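DMSP lyase (PDB 5CU1) is a lyase of the cupin clan, small beta-barrel proteins, and holds a ferric ion within its barrel. Local coordinates at residues E145-L150 with A191-R196; H139-E144 with T201-T206; N21-F26 with C110-G115. All blocks are in the same frame, centred on the assembly; numbering follows the deposited sequence.

How the contacts relate
Contacts 1 and 2 both reach the ferric ion, whereas contact 3 lies on the outer, helical side of the fold. Contact 1 is a buried pairing of two long strands and supplies Glu145 to the metal. Contact 2, nearer the surface, joins the chain leading into strand 144-150 to the chain that follows strand 189-196 and supplies His141; Trp195 packs against it, and a salt bridge between Arg196 and Glu144 ties the two together. Contact 3 is buried but wholly apolar, with helix 17-32 set against a bulged strand end. Its Phe26 touches Leu192 and Leu194 of contact 1, so strand 189-196 links metal side and helical side. Contacts 2 and 3 do not meet.

Contact 1 of 3, residues E145-L150 with A191-R196; sequences EIYFIL and ALVLWR. With FE (Fe (III) ion), chain B.
Glu145 and Trp195 form a non-hydrogen-bonded pair of two antiparallel strands, and their side chains meet beside the ferric ion. The glutamate runs out fully extended, CG anti to the backbone N (chi1 171°), which carries the carboxylate to the metal; OE1 and OE2 each bind the iron at 2.4 Å. Trp195 NE1 donates to OE2 at 3.2 Å, on the anti side and 34° out of the carboxylate plane, while OE1 accepts from His174 ND1. With two bonds to the metal and one donor on each oxygen, the carboxylate is well fixed in rotation. Val193 CG1 also lies 3.3 Å from Glu145 OE2, giving the acid an apolar flank.

The other branch of Val193 works on Tyr147. CG2 sits over the middle of the phenol ring, 3.8 Å from its centroid and only 6° off the normal, a CH-pi contact. The iron lies at the edge of the same ring, in its plane, with CE1 the nearest ring carbon at 3.9 Å. Ala191 CB meets this ring obliquely, at CD2.

On the opposite face of the sheet Ile146 and Leu194 lie side by side, CG2 against CB at 3.6 Å. Two pairs of backbone hydrogen bonds, Ile146 with Leu194 and Phe148 with Leu192, hold the strands together.

The paired strands are neighbours in one sheet of the cupin barrel: 171-174 bonds to the far side of 144-150, and 124-130 to that of 189-196. Helix 34-39 lies on Ile146, Phe148, Leu192 and Leu194, and helix 74-83 on Leu150 and Leu192, so the residues of the metal-bearing face look into the barrel and those of the other face meet the helices.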
loop_
_atom_site.group_PDB
_atom_site.type_symbol
_atom_site.label_atom_id
_atom_site.label_comp_id
_atom_site.label_asym_id
_atom_site.label_seq_id
_atom_site.Cartn_x
_atom_site.Cartn_y
_atom_site.Cartn_z
ATOM N N GLU A 145 7.602 5.056 -7.190
ATOM C CA GLU A 145 7.122 4.023 -6.352
ATOM C C GLU A 145 7.907 2.744 -6.089
ATOM O O GLU A 145 8.387 2.253 -6.845
ATOM C CB GLU A 145 5.637 3.774 -6.623
ATOM C CG GLU A 145 4.956 2.656 -6.047
ATOM C CD GLU A 145 3.599 2.436 -6.554
ATOM O OE1 GLU A 145 3.357 1.995 -7.523
ATOM O OE2 GLU A 145 2.744 2.799 -5.975
ATOM N N ILE A 146 7.986 2.364 -4.878
ATOM C CA ILE A 146 8.257 1.028 -4.418
ATOM C C ILE A 146 7.167 0.177 -3.734
ATOM O O ILE A 146 6.666 0.556 -2.855
ATOM C CB ILE A 146 9.667 0.974 -3.767
ATOM C CG1 ILE A 146 10.375 -0.355 -4.022
ATOM C CG2 ILE A 146 9.767 1.627 -2.383
ATOM C CD1 ILE A 146 11.742 -0.460 -3.350
ATOM N N TYR A 147 6.863 -0.966 -4.241
ATOM C CA TYR A 147 6.142 -2.060 -3.625
ATOM C C TYR A 147 7.012 -3.190 -2.967
ATOM O O TYR A 147 7.591 -3.955 -3.542
ATOM C CB TYR A 147 5.029 -2.552 -4.605
ATOM C CG TYR A 147 3.607 -2.051 -4.695
ATOM C CD1 TYR A 147 3.256 -0.968 -5.382
ATOM C CD2 TYR A 147 2.603 -2.794 -4.235
ATOM C CE1 TYR A 147 1.969 -0.621 -5.587
ATOM C CE2 TYR A 147 1.347 -2.451 -4.366
ATOM C CZ TYR A 147 0.994 -1.368 -5.026
ATOM O OH TYR A 147 -0.275 -1.188 -5.127
ATOM N N PHE A 148 7.050 -3.169 -1.721
ATOM C CA PHE A 148 7.558 -4.145 -0.805
ATOM C C PHE A 148 6.491 -5.004 -0.199
ATOM O O PHE A 148 5.818 -4.599 0.518
ATOM C CB PHE A 148 8.616 -3.526 0.172
ATOM C CG PHE A 148 9.372 -4.479 0.989
ATOM C CD1 PHE A 148 10.717 -4.743 0.792
ATOM C CD2 PHE A 148 8.784 -5.060 1.990
ATOM C CE1 PHE A 148 11.371 -5.552 1.520
ATOM C CE2 PHE A 148 9.472 -5.940 2.736
ATOM C CZ PHE A 148 10.761 -6.182 2.451
ATOM N N ILE A 149 6.506 -6.199 -0.496
ATOM C CA ILE A 149 5.591 -7.183 -0.071
ATOM C C ILE A 149 5.855 -7.729 1.404
ATOM O O ILE A 149 6.842 -8.264 1.706
ATOM C CB ILE A 149 5.395 -8.304 -1.123
ATOM C CG1 ILE A 149 4.422 -8.000 -2.148
ATOM C CG2 ILE A 149 4.897 -9.501 -0.609
ATOM C CD1 ILE A 149 4.704 -7.038 -3.160
ATOM N N LEU A 150 4.864 -7.647 2.226
ATOM C CA LEU A 150 4.883 -8.087 3.584
ATOM C C LEU A 150 4.388 -9.487 3.884
ATOM O O LEU A 150 4.913 -10.069 4.657
ATOM C CB LEU A 150 4.242 -7.066 4.566
ATOM C CG LEU A 150 4.403 -5.594 4.469
ATOM C CD1 LEU A 150 3.427 -4.644 4.972
ATOM C CD2 LEU A 150 5.801 -5.235 4.683
ATOM N N ALA A 191 1.196 -5.173 1.202
ATOM C CA ALA A 191 2.468 -4.535 0.859
ATOM C C ALA A 191 2.613 -3.192 1.519
ATOM O O ALA A 191 1.633 -2.506 1.788
ATOM C CB ALA A 191 2.614 -4.374 -0.662
ATOM N N LEU A 192 3.855 -2.830 1.782
ATOM C CA LEU A 192 4.227 -1.464 2.061
ATOM C C LEU A 192 4.505 -0.811 0.727
ATOM O O LEU A 192 5.176 -1.408 -0.118
ATOM C CB LEU A 192 5.462 -1.399 2.954
ATOM C CG LEU A 192 6.131 -0.030 3.084
ATOM C CD1 LEU A 192 5.274 0.907 3.938
ATOM C CD2 LEU A 192 7.555 -0.159 3.645
ATOM N N VAL A 193 3.962 0.392 0.534
ATOM C CA VAL A 193 4.166 1.177 -0.672
ATOM C C VAL A 193 4.752 2.542 -0.327
ATOM O O VAL A 193 4.131 3.291 0.408
ATOM C CB VAL A 193 2.856 1.384 -1.426
ATOM C CG1 VAL A 193 3.123 1.988 -2.812
ATOM C CG2 VAL A 193 2.107 0.079 -1.523
ATOM N N LEU A 194 5.943 2.850 -0.848
ATOM C CA LEU A 194 6.592 4.147 -0.638
ATOM C C LEU A 194 6.521 5.016 -1.877
ATOM O O LEU A 194 6.665 4.519 -2.982
ATOM C CB LEU A 194 8.060 3.965 -0.240
ATOM C CG LEU A 194 8.278 3.166 1.046
ATOM C CD1 LEU A 194 9.739 3.099 1.402
ATOM C CD2 LEU A 194 7.477 3.763 2.196
ATOM N N TRP A 195 6.274 6.311 -1.674
ATOM C CA TRP A 195 6.254 7.316 -2.739
ATOM C C TRP A 195 7.332 8.365 -2.518
ATOM O O TRP A 195 7.656 8.724 -1.382
ATOM C CB TRP A 195 4.908 8.037 -2.819
ATOM C CG TRP A 195 3.849 7.290 -3.503
ATOM C CD1 TRP A 195 3.799 5.959 -3.701
ATOM C CD2 TRP A 195 2.661 7.835 -4.089
ATOM N NE1 TRP A 195 2.652 5.624 -4.373
ATOM C CE2 TRP A 195 1.940 6.763 -4.625
ATOM C CE3 TRP A 195 2.142 9.124 -4.206
ATOM C CZ2 TRP A 195 0.729 6.942 -5.290
ATOM C CZ3 TRP A 195 0.941 9.299 -4.854
ATOM C CH2 TRP A 195 0.248 8.215 -5.392
ATOM N N ARG A 196 7.866 8.872 -3.618
ATOM C CA ARG A 196 8.817 9.957 -3.558
ATOM C C ARG A 196 8.560 10.810 -4.777
ATOM O O ARG A 196 8.057 10.308 -5.781
ATOM C CB ARG A 196 10.250 9.427 -3.503
ATOM C CG ARG A 196 10.725 8.743 -4.773
ATOM C CD ARG A 196 12.087 8.083 -4.596
ATOM N NE ARG A 196 12.709 7.825 -5.899
ATOM C CZ ARG A 196 13.935 7.340 -6.080
ATOM N NH1 ARG A 196 14.714 7.025 -5.055
ATOM N NH2 ARG A 196 14.387 7.172 -7.308
HETATM FE FE FE B . 1.084 2.554 -7.664
#

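Contact 2 of 3, residues H139-E144 with T201-T206; sequences HQHPAE and TAPVLT. With FE (Fe (III) ion), chain B.
His139 and Gln140, at the end of strand 135-140, run antiparallel to Val204 and Leu205, a short strand at the edge of the sheet. Gln140 and Val204 form the hydrogen-bonded pair: Val204 N gives a good bond to Gln140 O at 2.9 Å, while the return bond from Gln140 N is weak. His139 faces Leu205 as a non-hydrogen-bonded pair. After Gln140 in one segment, and before Val204 in the other, the chain is loop; there a water bridges Ala143 N and Thr201 O.

The Gln140 chain has CG between its backbone N and carbonyl carbon (chi1 78°) and is extended from there, which brings the amide to Thr206, the two side chains crossing at about a right angle. Thr206 OG1 donates to Gln140 OE1 at 2.8 Å, from well above the carbonyl plane. Further along, Pro203 CB touches the edge of the His141 ring at CD2, 3.5 Å away. Thr201 CB and CG2 meet CG and CD of Pro142 crosswise, with Thr201 CG2 3.7 Å from Pro142 CG.

His141 binds the ferric ion through NE2 at 2.4 Å, alongside Glu145 and His180. On the other side of the ring ND1 donates to Ala143 O at 3.2 Å, in the ring plane and on a lone pair of the carbonyl. Gripped at both nitrogens and touched at its edge by Pro203, the imidazole has its rotation set. The ND1 bond is consistent with a proton on that nitrogen, leaving the NE2 lone pair for the iron, and makes the loop after strand 135-140 second shell to the metal.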
loop_
_atom_site.group_PDB
_atom_site.type_symbol
_atom_site.label_atom_id
_atom_site.label_comp_id
_atom_site.label_asym_id
_atom_site.label_seq_id
_atom_site.Cartn_x
_atom_site.Cartn_y
_atom_site.Cartn_z
ATOM N N HIS A 139 -2.805 1.223 -13.674
ATOM C CA HIS A 139 -2.873 2.436 -12.961
ATOM C C HIS A 139 -1.564 3.159 -12.911
ATOM O O HIS A 139 -0.629 2.596 -13.158
ATOM C CB HIS A 139 -3.582 2.315 -11.537
ATOM C CG HIS A 139 -2.893 1.479 -10.541
ATOM N ND1 HIS A 139 -3.084 0.163 -10.472
ATOM C CD2 HIS A 139 -1.946 1.744 -9.644
ATOM C CE1 HIS A 139 -2.311 -0.346 -9.591
ATOM N NE2 HIS A 139 -1.649 0.597 -9.045
ATOM N N GLN A 140 -1.595 4.411 -12.608
ATOM C CA GLN A 140 -0.551 5.267 -12.776
ATOM C C GLN A 140 -0.628 6.594 -12.005
ATOM O O GLN A 140 -1.588 7.089 -11.819
ATOM C CB GLN A 140 -0.179 5.436 -14.263
ATOM C CG GLN A 140 -1.186 6.390 -14.934
ATOM C CD GLN A 140 -1.401 6.467 -16.401
ATOM O OE1 GLN A 140 -1.289 5.614 -17.145
ATOM N NE2 GLN A 140 -1.735 7.504 -16.754
ATOM N N HIS A 141 0.512 7.119 -11.750
ATOM C CA HIS A 141 0.830 8.286 -11.031
ATOM C C HIS A 141 2.230 8.843 -11.168
ATOM O O HIS A 141 3.132 8.189 -11.344
ATOM C CB HIS A 141 0.567 8.153 -9.598
ATOM C CG HIS A 141 1.035 6.881 -9.004
ATOM N ND1 HIS A 141 2.334 6.561 -8.809
ATOM C CD2 HIS A 141 0.351 5.811 -8.631
ATOM C CE1 HIS A 141 2.422 5.414 -8.244
ATOM N NE2 HIS A 141 1.246 4.906 -8.182
ATOM N N PRO A 142 2.386 10.120 -11.038
ATOM C CA PRO A 142 3.642 10.868 -10.929
ATOM C C PRO A 142 4.709 10.564 -9.912
ATOM O O PRO A 142 5.712 10.525 -10.399
ATOM C CB PRO A 142 3.120 12.277 -10.779
ATOM C CG PRO A 142 1.884 12.218 -11.373
ATOM C CD PRO A 142 1.280 11.010 -11.152
ATOM N N ALA A 143 4.422 10.157 -8.677
ATOM C CA ALA A 143 5.287 9.599 -7.851
ATOM C C ALA A 143 5.965 8.371 -8.428
ATOM O O ALA A 143 5.400 7.552 -8.859
ATOM C CB ALA A 143 4.655 9.270 -6.516
ATOM N N GLU A 144 7.215 8.319 -8.187
ATOM C CA GLU A 144 7.950 7.143 -8.068
ATOM C C GLU A 144 7.620 6.300 -6.896
ATOM O O GLU A 144 7.389 6.759 -5.882
ATOM C CB GLU A 144 9.393 7.418 -8.148
ATOM C CG GLU A 144 9.846 8.191 -9.313
ATOM C CD GLU A 144 11.354 8.302 -9.475
ATOM O OE1 GLU A 144 12.012 8.781 -8.731
ATOM O OE2 GLU A 144 11.887 7.957 -10.430
ATOM N N THR A 201 -0.395 14.209 -6.488
ATOM C CA THR A 201 -1.239 13.698 -7.583
ATOM C C THR A 201 -1.722 12.262 -7.341
ATOM O O THR A 201 -0.918 11.331 -7.300
ATOM C CB THR A 201 -0.471 13.751 -8.931
ATOM O OG1 THR A 201 0.074 15.068 -9.120
ATOM C CG2 THR A 201 -1.374 13.421 -10.089
ATOM N N ALA A 202 -3.032 12.078 -7.185
ATOM C CA ALA A 202 -3.583 10.741 -6.932
ATOM C C ALA A 202 -3.450 9.813 -8.151
ATOM O O ALA A 202 -3.503 10.268 -9.291
ATOM C CB ALA A 202 -5.050 10.844 -6.507
ATOM N N PRO A 203 -3.280 8.503 -7.912
ATOM C CA PRO A 203 -3.280 7.511 -9.007
ATOM C C PRO A 203 -4.561 7.544 -9.855
ATOM O O PRO A 203 -5.646 7.806 -9.326
ATOM C CB PRO A 203 -3.151 6.169 -8.269
ATOM C CG PRO A 203 -3.472 6.469 -6.817
ATOM C CD PRO A 203 -3.071 7.882 -6.591
ATOM N N VAL A 204 -4.427 7.315 -11.161
ATOM C CA VAL A 204 -5.585 7.212 -12.048
ATOM C C VAL A 204 -5.504 5.911 -12.854
ATOM O O VAL A 204 -4.417 5.360 -13.054
ATOM C CB VAL A 204 -5.699 8.434 -13.012
ATOM C CG1 VAL A 204 -5.980 9.731 -12.219
ATOM C CG2 VAL A 204 -4.444 8.587 -13.866
ATOM N N LEU A 205 -6.649 5.408 -13.298
ATOM C CA LEU A 205 -6.671 4.220 -14.137
ATOM C C LEU A 205 -6.027 4.532 -15.490
ATOM O O LEU A 205 -6.266 5.599 -16.052
ATOM C CB LEU A 205 -8.103 3.728 -14.325
ATOM C CG LEU A 205 -8.805 3.227 -13.068
ATOM C CD1 LEU A 205 -10.312 3.314 -13.244
ATOM C CD2 LEU A 205 -8.384 1.794 -12.775
ATOM N N THR A 206 -5.205 3.626 -16.013
ATOM C CA THR A 206 -4.576 3.881 -17.305
ATOM C C THR A 206 -5.633 3.787 -18.410
ATOM O O THR A 206 -5.578 4.505 -19.411
ATOM C CB THR A 206 -3.397 2.905 -17.568
ATOM O OG1 THR A 206 -2.368 3.129 -16.599
ATOM C CG2 THR A 206 -2.802 3.109 -18.952
HETATM FE FE FE B . 1.084 2.554 -7.664
HETATM O O HOH W 1 1.906 11.146 -7.548
#

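Contact 3 of 3, residues N21-F26 with C110-G115; sequences NLLAEF and CLIGEG
A classic beta bulge ends strand 107-110: Leu111 and Ile112 both bond by their backbones to Ala125 of the adjoining strand, and the chain turns a corner there. The two bulge residues send their side chains towards helix 17-32, one of the helices that lie against the outside of the cupin barrel, and the contact between helix and bulge is made of aliphatic and aromatic carbons.

Leu111 does most of the reaching. Its CG stands anti to the backbone N (chi1 154°), and the two methyls at the end of the chain part to meet successive turns of the helix. CD1 touches Leu22 CG at 4.1 Å, the two leucines crossing obliquely, and also nears the helix backbone, 4.2 Å from Leu23 N. CD2 touches Phe26 CB at 4.2 Å. Leu22 and Phe26 are one turn apart, joined by the helical bond from Phe26 N to Leu22 O, so the leucine end spans that turn. These Leu111 contacts are at ordinary van der Waals separations.

Elsewhere round the helix, Leu22 also touches Ala79, Phe80 and Ala83 of helix 74-83, and Phe26 touches Leu192 and Leu194 of strand 189-196. Leu42 and Leu46 flank the same helix from a loop, Leu42 on Phe26 and Leu46 on Leu23. The bulge thus fills one side of a shared apolar layer between helices and barrel.

Ile112 has a smaller part, played by the end of its longer branch. With CG1 anti to the carbonyl carbon (chi1 -60°), that branch runs out towards the helix and crosses Phe26 at about a right angle. Its CD1 comes 4.4 Å from Leu23 CD1 and, approaching the ring obliquely, 4.0 Å from Phe26 CE2.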
loop_
_atom_site.group_PDB
_atom_site.type_symbol
_atom_site.label_atom_id
_atom_site.label_comp_id
_atom_site.label_asym_id
_atom_site.label_seq_id
_atom_site.Cartn_x
_atom_site.Cartn_y
_atom_site.Cartn_z
ATOM N N ASN A 21 2.981 2.503 17.457
ATOM C CA ASN A 21 3.591 1.302 17.156
ATOM C C ASN A 21 3.943 1.013 15.700
ATOM O O ASN A 21 4.880 0.393 15.489
ATOM C CB ASN A 21 2.859 0.168 17.712
ATOM C CG ASN A 21 3.755 -1.028 17.947
ATOM O OD1 ASN A 21 3.410 -2.129 17.529
ATOM N ND2 ASN A 21 4.917 -0.821 18.560
ATOM N N LEU A 22 3.080 1.418 14.777
ATOM C CA LEU A 22 3.193 1.296 13.339
ATOM C C LEU A 22 4.349 2.035 12.728
ATOM O O LEU A 22 5.125 1.438 12.246
ATOM C CB LEU A 22 1.890 1.512 12.611
ATOM C CG LEU A 22 1.709 1.281 11.108
ATOM C CD1 LEU A 22 2.211 -0.084 10.664
ATOM C CD2 LEU A 22 0.308 1.487 10.682
ATOM N N LEU A 23 4.479 3.271 12.986
ATOM C CA LEU A 23 5.625 4.005 12.690
ATOM C C LEU A 23 7.052 3.435 13.024
ATOM O O LEU A 23 7.858 3.349 12.240
ATOM C CB LEU A 23 5.436 5.426 13.128
ATOM C CG LEU A 23 6.555 6.300 12.732
ATOM C CD1 LEU A 23 6.635 6.734 11.388
ATOM C CD2 LEU A 23 6.197 7.517 13.362
ATOM N N ALA A 24 7.186 3.047 14.242
ATOM C CA ALA A 24 8.178 2.291 14.789
ATOM C C ALA A 24 8.472 0.940 14.237
ATOM O O ALA A 24 9.577 0.640 14.145
ATOM C CB ALA A 24 8.071 2.301 16.257
ATOM N N GLU A 25 7.457 0.256 13.744
ATOM C CA GLU A 25 7.686 -0.864 12.943
ATOM C C GLU A 25 8.131 -0.566 11.498
ATOM O O GLU A 25 8.915 -1.232 11.065
ATOM C CB GLU A 25 6.604 -1.868 12.982
ATOM C CG GLU A 25 6.311 -2.589 14.192
ATOM C CD GLU A 25 7.333 -3.470 14.692
ATOM O OE1 GLU A 25 8.253 -3.804 14.167
ATOM O OE2 GLU A 25 7.229 -3.728 15.768
ATOM N N PHE A 26 7.628 0.518 10.924
ATOM C CA PHE A 26 8.063 1.100 9.714
ATOM C C PHE A 26 9.550 1.519 9.646
ATOM O O PHE A 26 10.159 1.101 8.786
ATOM C CB PHE A 26 7.043 2.041 9.055
ATOM C CG PHE A 26 7.538 2.664 7.852
ATOM C CD1 PHE A 26 7.695 1.975 6.764
ATOM C CD2 PHE A 26 7.997 3.945 7.862
ATOM C CE1 PHE A 26 8.305 2.483 5.705
ATOM C CE2 PHE A 26 8.586 4.466 6.756
ATOM C CZ PHE A 26 8.709 3.732 5.670
ATOM N N CYS A 110 -3.038 5.442 3.881
ATOM C CA CYS A 110 -1.901 6.299 4.366
ATOM C C CYS A 110 -1.379 6.130 5.804
ATOM O O CYS A 110 -2.036 6.188 6.668
ATOM C CB CYS A 110 -2.034 7.772 3.976
ATOM S SG CYS A 110 -0.663 8.635 3.356
ATOM N N LEU A 111 -0.113 5.890 5.955
ATOM C CA LEU A 111 0.633 6.190 7.098
ATOM C C LEU A 111 1.443 7.515 7.052
ATOM O O LEU A 111 1.289 8.255 7.893
ATOM C CB LEU A 111 1.373 4.990 7.587
ATOM C CG LEU A 111 2.621 5.156 8.386
ATOM C CD1 LEU A 111 2.292 5.117 9.891
ATOM C CD2 LEU A 111 3.585 4.095 8.027
ATOM N N ILE A 112 2.198 7.831 6.019
ATOM C CA ILE A 112 2.927 9.035 5.825
ATOM C C ILE A 112 2.406 9.839 4.633
ATOM O O ILE A 112 2.619 9.513 3.679
ATOM C CB ILE A 112 4.469 8.800 5.829
ATOM C CG1 ILE A 112 4.921 8.210 7.156
ATOM C CG2 ILE A 112 5.161 10.046 5.561
ATOM C CD1 ILE A 112 6.253 7.690 7.113
ATOM N N GLY A 113 1.744 10.927 4.823
ATOM C CA GLY A 113 1.232 11.815 3.878
ATOM C C GLY A 113 -0.170 12.160 4.122
ATOM O O GLY A 113 -0.668 11.921 5.081
ATOM N N GLU A 114 -0.769 12.635 3.103
ATOM C CA GLU A 114 -2.172 13.022 3.019
ATOM C C GLU A 114 -3.141 11.945 3.477
ATOM O O GLU A 114 -3.286 10.901 2.831
ATOM C CB GLU A 114 -2.490 13.421 1.575
ATOM C CG GLU A 114 -3.946 13.505 1.248
ATOM C CD GLU A 114 -4.489 14.880 1.451
ATOM O OE1 GLU A 114 -4.069 15.535 2.427
ATOM O OE2 GLU A 114 -5.330 15.313 0.629
ATOM N N GLY A 115 -3.821 12.217 4.584
ATOM C CA GLY A 115 -4.770 11.279 5.143
ATOM C C GLY A 115 -4.127 10.327 6.131
ATOM O O GLY A 115 -4.787 9.417 6.630
#